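Local coordinates for chitinase (Paenibacillus sp. FPU-7, PDB 5GZT), which probably hydrolyses internal beta-1,4 linkages of chitin and chitodextrins, using two family 18 glycoside hydrolase modules joined through an immunoglobulin-like domain, at residues D911-R923 and Y949-D963. Sequence-based numbering, arbitrary orientation.
Sequences DKQNFTALLKLFR and YINSVELDKIHQYLD
T916 and E954 meet at mid-contact: the threonine hydroxyl OG1 donates to E954 OE1 at 2.7 Å, using the carboxylate's anti lone pair. Because T916 holds OG1 beside its own backbone N (chi1 -61°), the hydroxyl faces the other segment, and it also accepts from a water that donates to K912 O and takes the N-H of E954. The second carboxylate oxygen, OE2, is met from above the carboxylate plane by K957 NZ at 2.9 Å, a salt bridge, while another water links it to Q913 NE2. Toward the helix start, the extended chain of K912 runs alongside S952 O and delivers NZ to N951 O, 2.8 Å away and well out of the carbonyl plane.

At the other end, the Y961 ring lies against CA and CB of K920, whose extended chain continues past the Y961 hydroxyl; K920 CA stands 3.6 Å from the ring centroid and only 2° off its normal, a CH-pi contact, and Q960 CG covers the opposite face. Between these polar and aromatic grips, F915 CD2 packs on V953 CG2 (3.9 Å), and L919 CD1 on I958 CD1 (3.9 Å). R923 NH2 and D963 OD1 form a long salt bridge of 3.8 Å, bridged by a water that also reaches Y961 O; R923 NH1 has a salt bridge to D927 and NH2 a hydrogen bond to Y937 O, while D963 is hydrogen-bonded to the Y936 hydroxyl and the backbone N of L939.

The contact joins neighbouring outer elements of the C-terminal TIM barrel, helix 911-933 and the helical connection between strands 938-943 and 964-967. Its chemistry implies a greasy inner seam beneath a water-bridged polar margin, where K957 probably helps stabilise the negative charge of E954.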
loop_
_atom_site.group_PDB
_atom_site.type_symbol
_atom_site.label_atom_id
_atom_site.label_comp_id
_atom_site.label_asym_id
_atom_site.label_seq_id
_atom_site.Cartn_x
_atom_site.Cartn_y
_atom_site.Cartn_z
ATOM N N ASP B 911 34.597 -3.894 -27.764
ATOM C CA ASP B 911 35.054 -2.482 -27.409
ATOM C C ASP B 911 35.136 -2.336 -25.890
ATOM O O ASP B 911 36.026 -1.689 -25.381
ATOM C CB ASP B 911 34.066 -1.466 -27.919
ATOM C CG ASP B 911 34.045 -1.334 -29.428
ATOM O OD1 ASP B 911 34.999 -1.839 -30.116
ATOM O OD2 ASP B 911 33.071 -0.654 -29.925
ATOM N N LYS B 912 34.254 -3.050 -25.159
ATOM C CA LYS B 912 34.190 -2.933 -23.709
ATOM C C LYS B 912 35.501 -3.319 -23.024
ATOM O O LYS B 912 36.052 -2.531 -22.241
ATOM C CB LYS B 912 33.048 -3.760 -23.181
ATOM C CG LYS B 912 32.949 -3.815 -21.668
ATOM C CD LYS B 912 31.553 -4.341 -21.266
ATOM C CE LYS B 912 31.473 -4.212 -19.761
ATOM N NZ LYS B 912 30.126 -4.497 -19.182
ATOM N N GLN B 913 36.028 -4.488 -23.334
ATOM C CA GLN B 913 37.286 -4.926 -22.795
ATOM C C GLN B 913 38.525 -4.272 -23.453
ATOM O O GLN B 913 39.609 -4.031 -22.777
ATOM C CB GLN B 913 37.424 -6.453 -22.852
ATOM C CG GLN B 913 36.314 -7.195 -22.106
ATOM C CD GLN B 913 34.928 -7.248 -22.854
ATOM O OE1 GLN B 913 34.802 -7.041 -24.112
ATOM N NE2 GLN B 913 33.856 -7.467 -22.055
ATOM N N ASN B 914 38.402 -4.009 -24.733
ATOM C CA ASN B 914 39.498 -3.429 -25.473
ATOM C C ASN B 914 39.757 -1.942 -25.057
ATOM O O ASN B 914 40.877 -1.477 -25.192
ATOM C CB ASN B 914 39.212 -3.477 -26.937
ATOM C CG ASN B 914 39.205 -4.912 -27.515
ATOM O OD1 ASN B 914 39.673 -5.839 -26.909
ATOM N ND2 ASN B 914 38.693 -5.049 -28.709
ATOM N N PHE B 915 38.711 -1.216 -24.679
ATOM C CA PHE B 915 38.868 0.128 -24.142
ATOM C C PHE B 915 39.736 0.107 -22.900
ATOM O O PHE B 915 40.661 0.922 -22.761
ATOM C CB PHE B 915 37.509 0.758 -23.895
ATOM C CG PHE B 915 37.544 2.239 -23.525
ATOM C CD1 PHE B 915 38.439 3.118 -24.099
ATOM C CD2 PHE B 915 36.632 2.753 -22.590
ATOM C CE1 PHE B 915 38.412 4.456 -23.790
ATOM C CE2 PHE B 915 36.645 4.080 -22.255
ATOM C CZ PHE B 915 37.529 4.943 -22.869
ATOM N N THR B 916 39.511 -0.882 -22.054
ATOM C CA THR B 916 40.297 -1.062 -20.834
ATOM C C THR B 916 41.760 -1.334 -21.260
ATOM O O THR B 916 42.733 -0.783 -20.673
ATOM C CB THR B 916 39.718 -2.224 -20.036
ATOM O OG1 THR B 916 38.367 -1.886 -19.696
ATOM C CG2 THR B 916 40.598 -2.549 -18.800
ATOM N N ALA B 917 41.959 -2.200 -22.254
ATOM C CA ALA B 917 43.359 -2.528 -22.677
ATOM C C ALA B 917 44.012 -1.340 -23.343
ATOM O O ALA B 917 45.224 -1.100 -23.148
ATOM C CB ALA B 917 43.375 -3.807 -23.598
ATOM N N LEU B 918 43.217 -0.540 -24.036
ATOM C CA LEU B 918 43.706 0.695 -24.666
ATOM C C LEU B 918 44.223 1.717 -23.639
ATOM O O LEU B 918 45.304 2.240 -23.764
ATOM C CB LEU B 918 42.639 1.298 -25.559
ATOM C CG LEU B 918 43.118 2.510 -26.350
ATOM C CD1 LEU B 918 44.015 2.136 -27.494
ATOM C CD2 LEU B 918 41.939 3.221 -26.944
ATOM N N LEU B 919 43.427 1.964 -22.620
ATOM C CA LEU B 919 43.781 2.875 -21.520
ATOM C C LEU B 919 44.943 2.359 -20.767
ATOM O O LEU B 919 45.863 3.125 -20.420
ATOM C CB LEU B 919 42.574 3.115 -20.614
ATOM C CG LEU B 919 41.478 3.906 -21.312
ATOM C CD1 LEU B 919 40.215 3.992 -20.478
ATOM C CD2 LEU B 919 41.934 5.296 -21.736
ATOM N N LYS B 920 44.964 1.048 -20.498
ATOM C CA LYS B 920 46.089 0.471 -19.784
ATOM C C LYS B 920 47.397 0.731 -20.559
ATOM O O LYS B 920 48.466 1.049 -19.978
ATOM C CB LYS B 920 45.903 -1.047 -19.607
ATOM C CG LYS B 920 47.066 -1.762 -18.986
ATOM C CD LYS B 920 46.836 -3.275 -18.945
ATOM C CE LYS B 920 47.968 -3.867 -18.107
ATOM N NZ LYS B 920 47.511 -5.261 -17.911
ATOM N N LEU B 921 47.339 0.525 -21.865
ATOM C CA LEU B 921 48.572 0.683 -22.706
ATOM C C LEU B 921 48.937 2.167 -22.768
ATOM O O LEU B 921 50.112 2.539 -22.659
ATOM C CB LEU B 921 48.365 0.116 -24.094
ATOM C CG LEU B 921 49.635 0.294 -24.955
ATOM C CD1 LEU B 921 50.716 -0.606 -24.385
ATOM C CD2 LEU B 921 49.361 -0.227 -26.350
ATOM N N PHE B 922 47.962 3.018 -22.967
ATOM C CA PHE B 922 48.242 4.489 -22.996
ATOM C C PHE B 922 48.914 4.956 -21.678
ATOM O O PHE B 922 49.915 5.719 -21.725
ATOM C CB PHE B 922 47.010 5.334 -23.249
ATOM C CG PHE B 922 46.725 5.644 -24.712
ATOM C CD1 PHE B 922 46.401 4.673 -25.613
ATOM C CD2 PHE B 922 46.740 6.938 -25.144
ATOM C CE1 PHE B 922 46.172 5.001 -26.905
ATOM C CE2 PHE B 922 46.460 7.264 -26.406
ATOM C CZ PHE B 922 46.187 6.315 -27.311
ATOM N N ARG B 923 48.429 4.446 -20.528
ATOM C CA ARG B 923 49.038 4.822 -19.217
ATOM C C ARG B 923 50.438 4.296 -19.086
ATOM O O ARG B 923 51.338 5.046 -18.675
ATOM C CB ARG B 923 48.206 4.349 -18.056
ATOM C CG ARG B 923 48.679 4.704 -16.640
ATOM C CD ARG B 923 49.754 5.824 -16.489
ATOM N NE ARG B 923 49.358 7.085 -16.722
ATOM C CZ ARG B 923 49.983 8.239 -16.902
ATOM N NH1 ARG B 923 51.250 8.587 -17.068
ATOM N NH2 ARG B 923 49.064 9.231 -16.983
ATOM N N TYR B 949 26.023 3.452 -21.527
ATOM C CA TYR B 949 27.480 3.851 -21.429
ATOM C C TYR B 949 28.140 3.133 -20.288
ATOM O O TYR B 949 29.169 2.431 -20.459
ATOM C CB TYR B 949 27.704 5.385 -21.336
ATOM C CG TYR B 949 29.182 5.664 -21.342
ATOM C CD1 TYR B 949 29.898 5.810 -22.566
ATOM C CD2 TYR B 949 29.888 5.716 -20.196
ATOM C CE1 TYR B 949 31.290 6.035 -22.578
ATOM C CE2 TYR B 949 31.309 5.917 -20.183
ATOM C CZ TYR B 949 31.993 6.061 -21.383
ATOM O OH TYR B 949 33.337 6.286 -21.382
ATOM N N ILE B 950 27.497 3.187 -19.135
ATOM C CA ILE B 950 28.046 2.556 -17.936
ATOM C C ILE B 950 28.264 1.021 -18.100
ATOM O O ILE B 950 29.235 0.378 -17.613
ATOM C CB ILE B 950 27.127 2.941 -16.744
ATOM C CG1 ILE B 950 27.295 4.420 -16.396
ATOM C CG2 ILE B 950 27.504 2.138 -15.522
ATOM C CD1 ILE B 950 26.293 4.952 -15.412
ATOM N N ASN B 951 27.365 0.431 -18.869
ATOM C CA ASN B 951 27.401 -0.968 -19.113
ATOM C C ASN B 951 28.344 -1.345 -20.232
ATOM O O ASN B 951 28.608 -2.529 -20.404
ATOM C CB ASN B 951 25.999 -1.408 -19.528
ATOM C CG ASN B 951 25.791 -2.861 -19.304
ATOM O OD1 ASN B 951 25.774 -3.300 -18.177
ATOM N ND2 ASN B 951 25.664 -3.624 -20.384
ATOM N N SER B 952 28.767 -0.365 -21.018
ATOM C CA SER B 952 29.576 -0.571 -22.209
ATOM C C SER B 952 31.071 -0.345 -21.918
ATOM O O SER B 952 31.878 -0.589 -22.796
ATOM C CB SER B 952 29.145 0.385 -23.291
ATOM O OG SER B 952 27.881 0.112 -23.809
ATOM N N VAL B 953 31.413 0.031 -20.669
ATOM C CA VAL B 953 32.770 0.384 -20.249
ATOM C C VAL B 953 33.038 -0.225 -18.887
ATOM O O VAL B 953 32.153 -0.352 -18.104
ATOM C CB VAL B 953 32.836 1.895 -20.241
ATOM C CG1 VAL B 953 34.054 2.399 -19.563
ATOM C CG2 VAL B 953 32.836 2.385 -21.666
ATOM N N GLU B 954 34.245 -0.620 -18.600
ATOM C CA GLU B 954 34.580 -1.202 -17.327
ATOM C C GLU B 954 35.041 -0.107 -16.357
ATOM O O GLU B 954 36.211 -0.011 -16.059
ATOM C CB GLU B 954 35.629 -2.268 -17.474
ATOM C CG GLU B 954 35.267 -3.237 -18.583
ATOM C CD GLU B 954 36.221 -4.417 -18.672
ATOM O OE1 GLU B 954 37.431 -4.288 -19.082
ATOM O OE2 GLU B 954 35.754 -5.506 -18.316
ATOM N N LEU B 955 34.089 0.684 -15.861
ATOM C CA LEU B 955 34.442 1.782 -14.985
ATOM C C LEU B 955 35.308 1.401 -13.829
ATOM O O LEU B 955 36.342 2.105 -13.531
ATOM C CB LEU B 955 33.233 2.582 -14.505
ATOM C CG LEU B 955 32.415 3.274 -15.567
ATOM C CD1 LEU B 955 31.198 3.899 -14.928
ATOM C CD2 LEU B 955 33.139 4.308 -16.402
ATOM N N ASP B 956 34.989 0.271 -13.197
ATOM C CA ASP B 956 35.827 -0.075 -12.036
ATOM C C ASP B 956 37.201 -0.564 -12.449
ATOM O O ASP B 956 38.102 -0.510 -11.611
ATOM C CB ASP B 956 35.134 -1.064 -11.084
ATOM C CG ASP B 956 35.691 -1.021 -9.685
ATOM O OD1 ASP B 956 36.359 -0.056 -9.186
ATOM O OD2 ASP B 956 35.501 -2.019 -9.046
ATOM N N LYS B 957 37.448 -0.944 -13.731
ATOM C CA LYS B 957 38.778 -1.411 -14.065
ATOM C C LYS B 957 39.603 -0.287 -14.702
ATOM O O LYS B 957 40.809 -0.463 -14.800
ATOM C CB LYS B 957 38.766 -2.593 -15.062
ATOM C CG LYS B 957 38.058 -3.867 -14.521
ATOM C CD LYS B 957 37.962 -4.930 -15.590
ATOM C CE LYS B 957 37.140 -6.129 -15.125
ATOM N NZ LYS B 957 37.035 -7.140 -16.248
ATOM N N ILE B 958 38.975 0.795 -15.141
ATOM C CA ILE B 958 39.752 1.782 -15.901
ATOM C C ILE B 958 40.270 2.976 -15.096
ATOM O O ILE B 958 41.243 3.614 -15.525
ATOM C CB ILE B 958 39.065 2.242 -17.125
ATOM C CG1 ILE B 958 37.823 2.990 -16.812
ATOM C CG2 ILE B 958 38.773 1.070 -18.080
ATOM C CD1 ILE B 958 37.213 3.547 -18.058
ATOM N N HIS B 959 39.608 3.280 -13.962
ATOM C CA HIS B 959 39.949 4.447 -13.155
ATOM C C HIS B 959 41.322 4.496 -12.713
ATOM O O HIS B 959 41.907 5.601 -12.693
ATOM C CB HIS B 959 38.946 4.799 -12.004
ATOM C CG HIS B 959 38.878 3.778 -10.936
ATOM N ND1 HIS B 959 39.810 3.681 -9.929
ATOM C CD2 HIS B 959 37.978 2.792 -10.722
ATOM C CE1 HIS B 959 39.519 2.637 -9.165
ATOM N NE2 HIS B 959 38.376 2.115 -9.608
ATOM N N GLN B 960 41.914 3.337 -12.481
ATOM C CA GLN B 960 43.310 3.282 -12.104
ATOM C C GLN B 960 44.311 3.899 -13.123
ATOM O O GLN B 960 45.324 4.294 -12.706
ATOM C CB GLN B 960 43.811 1.831 -11.868
ATOM C CG GLN B 960 43.701 0.964 -13.118
ATOM C CD GLN B 960 44.028 -0.550 -12.827
ATOM O OE1 GLN B 960 43.195 -1.424 -12.985
ATOM N NE2 GLN B 960 45.176 -0.796 -12.402
ATOM N N TYR B 961 43.986 3.899 -14.405
ATOM C CA TYR B 961 44.868 4.440 -15.463
ATOM C C TYR B 961 44.679 5.944 -15.682
ATOM O O TYR B 961 45.418 6.488 -16.471
ATOM C CB TYR B 961 44.477 3.688 -16.758
ATOM C CG TYR B 961 44.636 2.164 -16.613
ATOM C CD1 TYR B 961 45.809 1.593 -16.138
ATOM C CD2 TYR B 961 43.591 1.300 -16.924
ATOM C CE1 TYR B 961 45.951 0.209 -15.996
ATOM C CE2 TYR B 961 43.713 -0.117 -16.757
ATOM C CZ TYR B 961 44.885 -0.627 -16.310
ATOM O OH TYR B 961 44.996 -1.998 -16.182
ATOM N N LEU B 962 43.608 6.539 -15.087
ATOM C CA LEU B 962 43.119 7.836 -15.405
ATOM C C LEU B 962 43.380 8.866 -14.337
ATOM O O LEU B 962 43.269 8.578 -13.147
ATOM C CB LEU B 962 41.603 7.820 -15.650
ATOM C CG LEU B 962 41.241 6.909 -16.872
ATOM C CD1 LEU B 962 39.740 6.891 -17.018
ATOM C CD2 LEU B 962 41.881 7.361 -18.142
ATOM N N ASP B 963 43.744 10.086 -14.711
ATOM C CA ASP B 963 43.754 11.165 -13.765
ATOM C C ASP B 963 42.328 11.549 -13.342
ATOM O O ASP B 963 42.092 11.866 -12.219
ATOM C CB ASP B 963 44.505 12.360 -14.341
ATOM C CG ASP B 963 45.977 12.084 -14.439
ATOM O OD1 ASP B 963 46.376 11.395 -15.381
ATOM O OD2 ASP B 963 46.731 12.464 -13.534
HETATM O O HOH W 1 36.270 -0.406 -20.559
HETATM O O HOH W 2 30.492 -2.525 -17.018
HETATM O O HOH W 3 33.854 -7.210 -19.449
HETATM O O HOH W 4 46.638 8.705 -15.509
#